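PDB 3TT2: GCN5-related N-acetyltransferase from Sphaerobacter thermophilus, which probably transfers an acyl group, most likely acetyl from acetyl-CoA, to an acceptor substrate. Local coordinates for residues K218-A226 and L267-R278. Residues are numbered along the deposited sequence; the frame is centred on the assembly and turned at random.
Sequences KDPELWLLA and LLQEVFGVYYRR
Arg278 NH1 is gripped by two carboxylates. Arg278 NH1 donates to Glu221 OE2 at 3.0 Å. The same NH1 of Arg278 donates to Asp219 OD1 at 3.1 Å, and both acceptors lie near the guanidinium plane. The Asp219 carboxylate is nearly coplanar with the guanidinium, 9° apart, and OD1 offers its syn lone pair to NH1. NH2 completes the salt bridge to Asp219. The Glu221 carboxylate stands almost upright to the guanidinium, and NH1 meets OE2 from above the carboxylate plane. Asp219 reaches the arginine with CG anti to its backbone N (chi1 -165°). Putting an alanine at Arg278 would probably leave the carboxylates of Asp219 and Glu221 without their shared positive mate and take the guanidinium off Leu222. Leu222 packs against the guanidinium, with CD1 over one face. Leu222 CD2 sits over the Tyr275 ring as a CH-pi contact, 3.9 Å from the centroid. Leu222 CD2 also touches Val274 CG1 at 3.5 Å. The Tyr275 hydroxyl is hydrogen-bonded to Gln241 O on the adjoining strand. Further along, Leu224 CD1 fits between Glu270 CG and Val271 CG2, while the Glu270 carboxylate turns to Trp169 NE1. Leu267 CD2 covers Leu224 CB at 4.0 Å. Strand 223-226 and helix 267-278 run roughly antiparallel (151°), their axes 9.2 Å apart at closest approach. This is helix-on-sheet packing in the alpha-beta sandwich of a GNAT domain, with helix 263-278 packed along strand 223-228.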
ATOM      1  N   LYS A 218      -4.119   1.956  20.018  1.00 72.92           N
ATOM      2  CA  LYS A 218      -4.748   1.149  21.056  1.00 71.10           C
ATOM      3  C   LYS A 218      -3.980  -0.175  21.198  1.00 77.05           C
ATOM      4  O   LYS A 218      -4.364  -1.040  21.981  1.00 72.73           O
ATOM      5  CB  LYS A 218      -6.220   0.888  20.723  1.00 71.48           C
ATOM      6  CG  LYS A 218      -7.083   2.151  20.684  1.00 87.22           C
ATOM      7  CD  LYS A 218      -8.586   1.842  20.491  1.00 88.58           C
ATOM      8  CE  LYS A 218      -8.854   1.038  19.218  1.00 92.25           C
ATOM      9  NZ  LYS A 218     -10.312   0.813  18.930  1.00 97.83           N
ATOM     10  N   ASP A 219      -2.911  -0.321  20.408  1.00 79.38           N
ATOM     11  CA  ASP A 219      -2.027  -1.491  20.413  1.00 74.58           C
ATOM     12  C   ASP A 219      -0.572  -1.024  20.312  1.00 78.42           C
ATOM     13  O   ASP A 219       0.110  -1.314  19.332  1.00 72.79           O
ATOM     14  CB  ASP A 219      -2.346  -2.340  19.201  1.00 72.72           C
ATOM     15  CG  ASP A 219      -1.771  -3.732  19.283  1.00 74.72           C
ATOM     16  OD1 ASP A 219      -0.927  -4.002  20.170  1.00 85.36           O
ATOM     17  OD2 ASP A 219      -2.178  -4.566  18.444  1.00 76.33           O
ATOM     18  N   PRO A 220      -0.099  -0.294  21.328  1.00 59.39           N
ATOM     19  CA  PRO A 220       1.201   0.384  21.333  1.00 58.50           C
ATOM     20  C   PRO A 220       2.385  -0.577  21.397  1.00 64.03           C
ATOM     21  O   PRO A 220       3.513  -0.162  21.130  1.00 62.97           O
ATOM     22  CB  PRO A 220       1.158   1.222  22.609  1.00 57.99           C
ATOM     23  CG  PRO A 220      -0.110   0.830  23.330  1.00 58.79           C
ATOM     24  CD  PRO A 220      -0.683  -0.353  22.674  1.00 58.44           C
ATOM     25  N   GLU A 221       2.129  -1.828  21.775  1.00 63.83           N
ATOM     26  CA  GLU A 221       3.154  -2.860  21.873  1.00 66.12           C
ATOM     27  C   GLU A 221       3.986  -2.914  20.580  1.00 60.85           C
ATOM     28  O   GLU A 221       5.193  -3.177  20.608  1.00 61.02           O
ATOM     29  CB  GLU A 221       2.459  -4.206  22.092  1.00 85.05           C
ATOM     30  CG  GLU A 221       3.000  -5.131  23.193  1.00 99.65           C
ATOM     31  CD  GLU A 221       2.215  -6.464  23.271  1.00114.47           C
ATOM     32  OE1 GLU A 221       1.265  -6.560  24.085  1.00120.77           O
ATOM     33  OE2 GLU A 221       2.540  -7.416  22.516  1.00112.94           O
ATOM     34  N   LEU A 222       3.314  -2.656  19.457  1.00 56.36           N
ATOM     35  CA  LEU A 222       3.890  -2.713  18.110  1.00 48.71           C
ATOM     36  C   LEU A 222       4.387  -1.350  17.554  1.00 63.73           C
ATOM     37  O   LEU A 222       4.829  -1.260  16.395  1.00 59.04           O
ATOM     38  CB  LEU A 222       2.850  -3.300  17.147  1.00 49.54           C
ATOM     39  CG  LEU A 222       2.194  -4.672  17.394  1.00 54.29           C
ATOM     40  CD1 LEU A 222       1.129  -4.940  16.343  1.00 53.16           C
ATOM     41  CD2 LEU A 222       3.224  -5.778  17.388  1.00 54.52           C
ATOM     42  N   TRP A 223       4.296  -0.288  18.350  1.00 56.27           N
ATOM     43  CA  TRP A 223       4.905   0.967  17.948  1.00 54.54           C
ATOM     44  C   TRP A 223       6.218   1.190  18.682  1.00 53.68           C
ATOM     45  O   TRP A 223       6.240   1.553  19.857  1.00 52.80           O
ATOM     46  CB  TRP A 223       3.971   2.126  18.242  1.00 53.78           C
ATOM     47  CG  TRP A 223       2.972   2.315  17.202  1.00 58.46           C
ATOM     48  CD1 TRP A 223       2.477   1.366  16.360  1.00 62.73           C
ATOM     49  CD2 TRP A 223       2.348   3.545  16.839  1.00 63.46           C
ATOM     50  NE1 TRP A 223       1.565   1.931  15.501  1.00 63.03           N
ATOM     51  CE2 TRP A 223       1.472   3.270  15.772  1.00 60.99           C
ATOM     52  CE3 TRP A 223       2.440   4.856  17.317  1.00 71.04           C
ATOM     53  CZ2 TRP A 223       0.688   4.256  15.177  1.00 63.87           C
ATOM     54  CZ3 TRP A 223       1.663   5.838  16.724  1.00 68.16           C
ATOM     55  CH2 TRP A 223       0.799   5.531  15.665  1.00 66.96           C
ATOM     56  N   LEU A 224       7.316   1.046  17.956  1.00 53.53           N
ATOM     57  CA  LEU A 224       8.629   1.183  18.557  1.00 56.41           C
ATOM     58  C   LEU A 224       9.305   2.456  18.117  1.00 63.67           C
ATOM     59  O   LEU A 224       9.186   2.884  16.968  1.00 69.06           O
ATOM     60  CB  LEU A 224       9.523   0.002  18.217  1.00 51.54           C
ATOM     61  CG  LEU A 224       8.999  -1.353  18.658  1.00 54.63           C
ATOM     62  CD1 LEU A 224      10.083  -2.331  18.361  1.00 63.29           C
ATOM     63  CD2 LEU A 224       8.705  -1.353  20.118  1.00 56.94           C
ATOM     64  N   LEU A 225      10.015   3.055  19.059  1.00 55.36           N
ATOM     65  CA  LEU A 225      10.743   4.274  18.830  1.00 45.41           C
ATOM     66  C   LEU A 225      12.203   3.999  19.175  1.00 52.68           C
ATOM     67  O   LEU A 225      12.496   3.454  20.235  1.00 57.00           O
ATOM     68  CB  LEU A 225      10.202   5.362  19.749  1.00 37.74           C
ATOM     69  CG  LEU A 225       8.686   5.535  19.868  1.00 50.40           C
ATOM     70  CD1 LEU A 225       8.357   6.737  20.749  1.00 53.62           C
ATOM     71  CD2 LEU A 225       8.039   5.682  18.514  1.00 42.78           C
ATOM     72  N   ALA A 226      13.121   4.339  18.277  1.00 51.63           N
ATOM     73  CA  ALA A 226      14.518   4.388  18.659  1.00 49.03           C
ATOM     74  C   ALA A 226      14.750   5.727  19.353  1.00 52.73           C
ATOM     75  O   ALA A 226      14.422   6.795  18.827  1.00 57.92           O
ATOM     76  CB  ALA A 226      15.417   4.214  17.473  1.00 44.22           C
ATOM     77  N   LEU A 267      15.520  -1.612  14.742  1.00 54.42           N
ATOM     78  CA  LEU A 267      14.080  -1.367  14.891  1.00 49.73           C
ATOM     79  C   LEU A 267      13.278  -2.548  14.353  1.00 48.15           C
ATOM     80  O   LEU A 267      12.385  -3.039  15.014  1.00 42.89           O
ATOM     81  CB  LEU A 267      13.621  -0.077  14.214  1.00 41.10           C
ATOM     82  CG  LEU A 267      13.768   1.152  15.104  1.00 47.99           C
ATOM     83  CD1 LEU A 267      13.489   2.426  14.313  1.00 56.02           C
ATOM     84  CD2 LEU A 267      12.881   1.067  16.315  1.00 36.31           C
ATOM     85  N   LEU A 268      13.630  -3.005  13.161  1.00 43.24           N
ATOM     86  CA  LEU A 268      12.914  -4.082  12.539  1.00 43.89           C
ATOM     87  C   LEU A 268      13.048  -5.360  13.359  1.00 49.19           C
ATOM     88  O   LEU A 268      12.052  -6.003  13.668  1.00 59.56           O
ATOM     89  CB  LEU A 268      13.401  -4.293  11.107  1.00 44.74           C
ATOM     90  CG  LEU A 268      12.773  -3.388  10.047  1.00 42.48           C
ATOM     91  CD1 LEU A 268      13.311  -3.741   8.661  1.00 41.30           C
ATOM     92  CD2 LEU A 268      11.249  -3.448  10.066  1.00 42.03           C
ATOM     93  N   GLN A 269      14.277  -5.716  13.713  1.00 49.53           N
ATOM     94  CA  GLN A 269      14.530  -6.922  14.504  1.00 50.00           C
ATOM     95  C   GLN A 269      13.751  -6.918  15.826  1.00 57.03           C
ATOM     96  O   GLN A 269      13.171  -7.936  16.214  1.00 69.99           O
ATOM     97  CB  GLN A 269      16.028  -7.115  14.744  1.00 39.00           C
ATOM     98  CG  GLN A 269      16.777  -7.594  13.516  1.00 45.24           C
ATOM     99  CD  GLN A 269      18.306  -7.659  13.709  1.00 61.69           C
ATOM    100  OE1 GLN A 269      18.894  -6.903  14.503  1.00 67.95           O
ATOM    101  NE2 GLN A 269      18.951  -8.572  12.969  1.00 60.68           N
ATOM    102  N   GLU A 270      13.719  -5.770  16.498  1.00 47.72           N
ATOM    103  CA  GLU A 270      12.922  -5.623  17.713  1.00 50.27           C
ATOM    104  C   GLU A 270      11.402  -5.799  17.492  1.00 55.88           C
ATOM    105  O   GLU A 270      10.739  -6.491  18.280  1.00 53.26           O
ATOM    106  CB  GLU A 270      13.226  -4.295  18.399  1.00 47.10           C
ATOM    107  CG  GLU A 270      12.562  -4.113  19.752  1.00 53.50           C
ATOM    108  CD  GLU A 270      13.439  -4.506  20.933  1.00 68.11           C
ATOM    109  OE1 GLU A 270      12.896  -5.099  21.890  1.00 77.47           O
ATOM    110  OE2 GLU A 270      14.657  -4.219  20.922  1.00 69.57           O
ATOM    111  N   VAL A 271      10.864  -5.188  16.431  1.00 58.46           N
ATOM    112  CA  VAL A 271       9.436  -5.309  16.099  1.00 56.02           C
ATOM    113  C   VAL A 271       9.086  -6.760  15.807  1.00 56.61           C
ATOM    114  O   VAL A 271       8.053  -7.251  16.236  1.00 58.25           O
ATOM    115  CB  VAL A 271       9.022  -4.443  14.892  1.00 49.64           C
ATOM    116  CG1 VAL A 271       7.546  -4.445  14.743  1.00 39.89           C
ATOM    117  CG2 VAL A 271       9.413  -3.052  15.127  1.00 63.06           C
ATOM    118  N   PHE A 272       9.968  -7.445  15.093  1.00 49.01           N
ATOM    119  CA  PHE A 272       9.780  -8.854  14.803  1.00 46.79           C
ATOM    120  C   PHE A 272       9.744  -9.693  16.080  1.00 53.75           C
ATOM    121  O   PHE A 272       9.004 -10.664  16.185  1.00 65.57           O
ATOM    122  CB  PHE A 272      10.855  -9.352  13.838  1.00 42.27           C
ATOM    123  CG  PHE A 272      10.745  -8.756  12.463  1.00 41.72           C
ATOM    124  CD1 PHE A 272       9.614  -8.067  12.092  1.00 37.29           C
ATOM    125  CD2 PHE A 272      11.776  -8.885  11.542  1.00 49.10           C
ATOM    126  CE1 PHE A 272       9.509  -7.524  10.826  1.00 50.33           C
ATOM    127  CE2 PHE A 272      11.675  -8.345  10.270  1.00 53.10           C
ATOM    128  CZ  PHE A 272      10.548  -7.662   9.913  1.00 53.12           C
ATOM    129  N   GLY A 273      10.536  -9.312  17.061  1.00 53.01           N
ATOM    130  CA  GLY A 273      10.529 -10.048  18.300  1.00 53.11           C
ATOM    131  C   GLY A 273       9.189  -9.914  18.982  1.00 49.74           C
ATOM    132  O   GLY A 273       8.674 -10.882  19.511  1.00 55.52           O
ATOM    133  N   VAL A 274       8.620  -8.714  18.961  1.00 51.22           N
ATOM    134  CA  VAL A 274       7.319  -8.476  19.576  1.00 53.14           C
ATOM    135  C   VAL A 274       6.221  -9.303  18.903  1.00 57.09           C
ATOM    136  O   VAL A 274       5.372  -9.896  19.578  1.00 62.15           O
ATOM    137  CB  VAL A 274       6.931  -7.003  19.505  1.00 48.85           C
ATOM    138  CG1 VAL A 274       5.488  -6.831  19.894  1.00 38.90           C
ATOM    139  CG2 VAL A 274       7.837  -6.165  20.393  1.00 47.56           C
ATOM    140  N   TYR A 275       6.257  -9.345  17.572  1.00 51.60           N
ATOM    141  CA  TYR A 275       5.303 -10.128  16.800  1.00 52.04           C
ATOM    142  C   TYR A 275       5.486 -11.595  17.099  1.00 54.88           C
ATOM    143  O   TYR A 275       4.509 -12.349  17.234  1.00 51.79           O
ATOM    144  CB  TYR A 275       5.515  -9.932  15.301  1.00 50.18           C
ATOM    145  CG  TYR A 275       4.851  -8.721  14.705  1.00 50.71           C
ATOM    146  CD1 TYR A 275       3.470  -8.604  14.673  1.00 58.15           C
ATOM    147  CD2 TYR A 275       5.606  -7.715  14.135  1.00 44.48           C
ATOM    148  CE1 TYR A 275       2.860  -7.486  14.113  1.00 60.41           C
ATOM    149  CE2 TYR A 275       5.017  -6.606  13.584  1.00 51.27           C
ATOM    150  CZ  TYR A 275       3.645  -6.485  13.577  1.00 56.88           C
ATOM    151  OH  TYR A 275       3.072  -5.371  13.005  1.00 56.53           O
ATOM    152  N   TYR A 276       6.746 -12.008  17.165  1.00 50.06           N
ATOM    153  CA  TYR A 276       7.020 -13.415  17.339  1.00 49.50           C
ATOM    154  C   TYR A 276       6.514 -13.859  18.688  1.00 48.01           C
ATOM    155  O   TYR A 276       5.848 -14.871  18.801  1.00 48.61           O
ATOM    156  CB  TYR A 276       8.498 -13.745  17.216  1.00 49.18           C
ATOM    157  CG  TYR A 276       8.778 -15.183  17.591  1.00 52.83           C
ATOM    158  CD1 TYR A 276       8.502 -16.229  16.694  1.00 50.73           C
ATOM    159  CD2 TYR A 276       9.291 -15.514  18.851  1.00 45.18           C
ATOM    160  CE1 TYR A 276       8.739 -17.562  17.042  1.00 47.30           C
ATOM    161  CE2 TYR A 276       9.531 -16.845  19.204  1.00 45.56           C
ATOM    162  CZ  TYR A 276       9.252 -17.851  18.293  1.00 47.87           C
ATOM    163  OH  TYR A 276       9.488 -19.146  18.631  1.00 49.50           O
ATOM    164  N   ARG A 277       6.806 -13.097  19.725  1.00 52.08           N
ATOM    165  CA  ARG A 277       6.458 -13.613  21.033  1.00 58.45           C
ATOM    166  C   ARG A 277       4.989 -13.334  21.372  1.00 59.09           C
ATOM    167  O   ARG A 277       4.462 -13.777  22.381  1.00 67.45           O
ATOM    168  CB  ARG A 277       7.509 -13.222  22.086  1.00 54.75           C
ATOM    169  CG  ARG A 277       7.321 -11.927  22.790  1.00 60.00           C
ATOM    170  CD  ARG A 277       8.621 -11.623  23.531  1.00 68.73           C
ATOM    171  NE  ARG A 277       9.602 -10.967  22.664  1.00 78.22           N
ATOM    172  CZ  ARG A 277       9.703  -9.647  22.518  1.00 77.36           C
ATOM    173  NH1 ARG A 277       8.897  -8.826  23.195  1.00 80.83           N
ATOM    174  NH2 ARG A 277      10.614  -9.148  21.700  1.00 72.78           N
ATOM    175  N   ARG A 278       4.340 -12.621  20.465  1.00 63.04           N
ATOM    176  CA  ARG A 278       2.885 -12.462  20.412  1.00 61.29           C
ATOM    177  C   ARG A 278       2.162 -13.597  19.661  1.00 62.75           C
ATOM    178  O   ARG A 278       0.942 -13.782  19.784  1.00 67.85           O
ATOM    179  CB  ARG A 278       2.620 -11.169  19.672  1.00 58.92           C
ATOM    180  CG  ARG A 278       1.241 -10.691  19.656  1.00 55.31           C
ATOM    181  CD  ARG A 278       1.319  -9.228  19.953  1.00 64.66           C
ATOM    182  NE  ARG A 278       0.294  -8.472  19.255  1.00 65.60           N
ATOM    183  CZ  ARG A 278       0.102  -7.172  19.424  1.00 68.19           C
ATOM    184  NH1 ARG A 278       0.857  -6.485  20.279  1.00 64.03           N
ATOM    185  NH2 ARG A 278      -0.848  -6.559  18.742  1.00 70.44           N
TER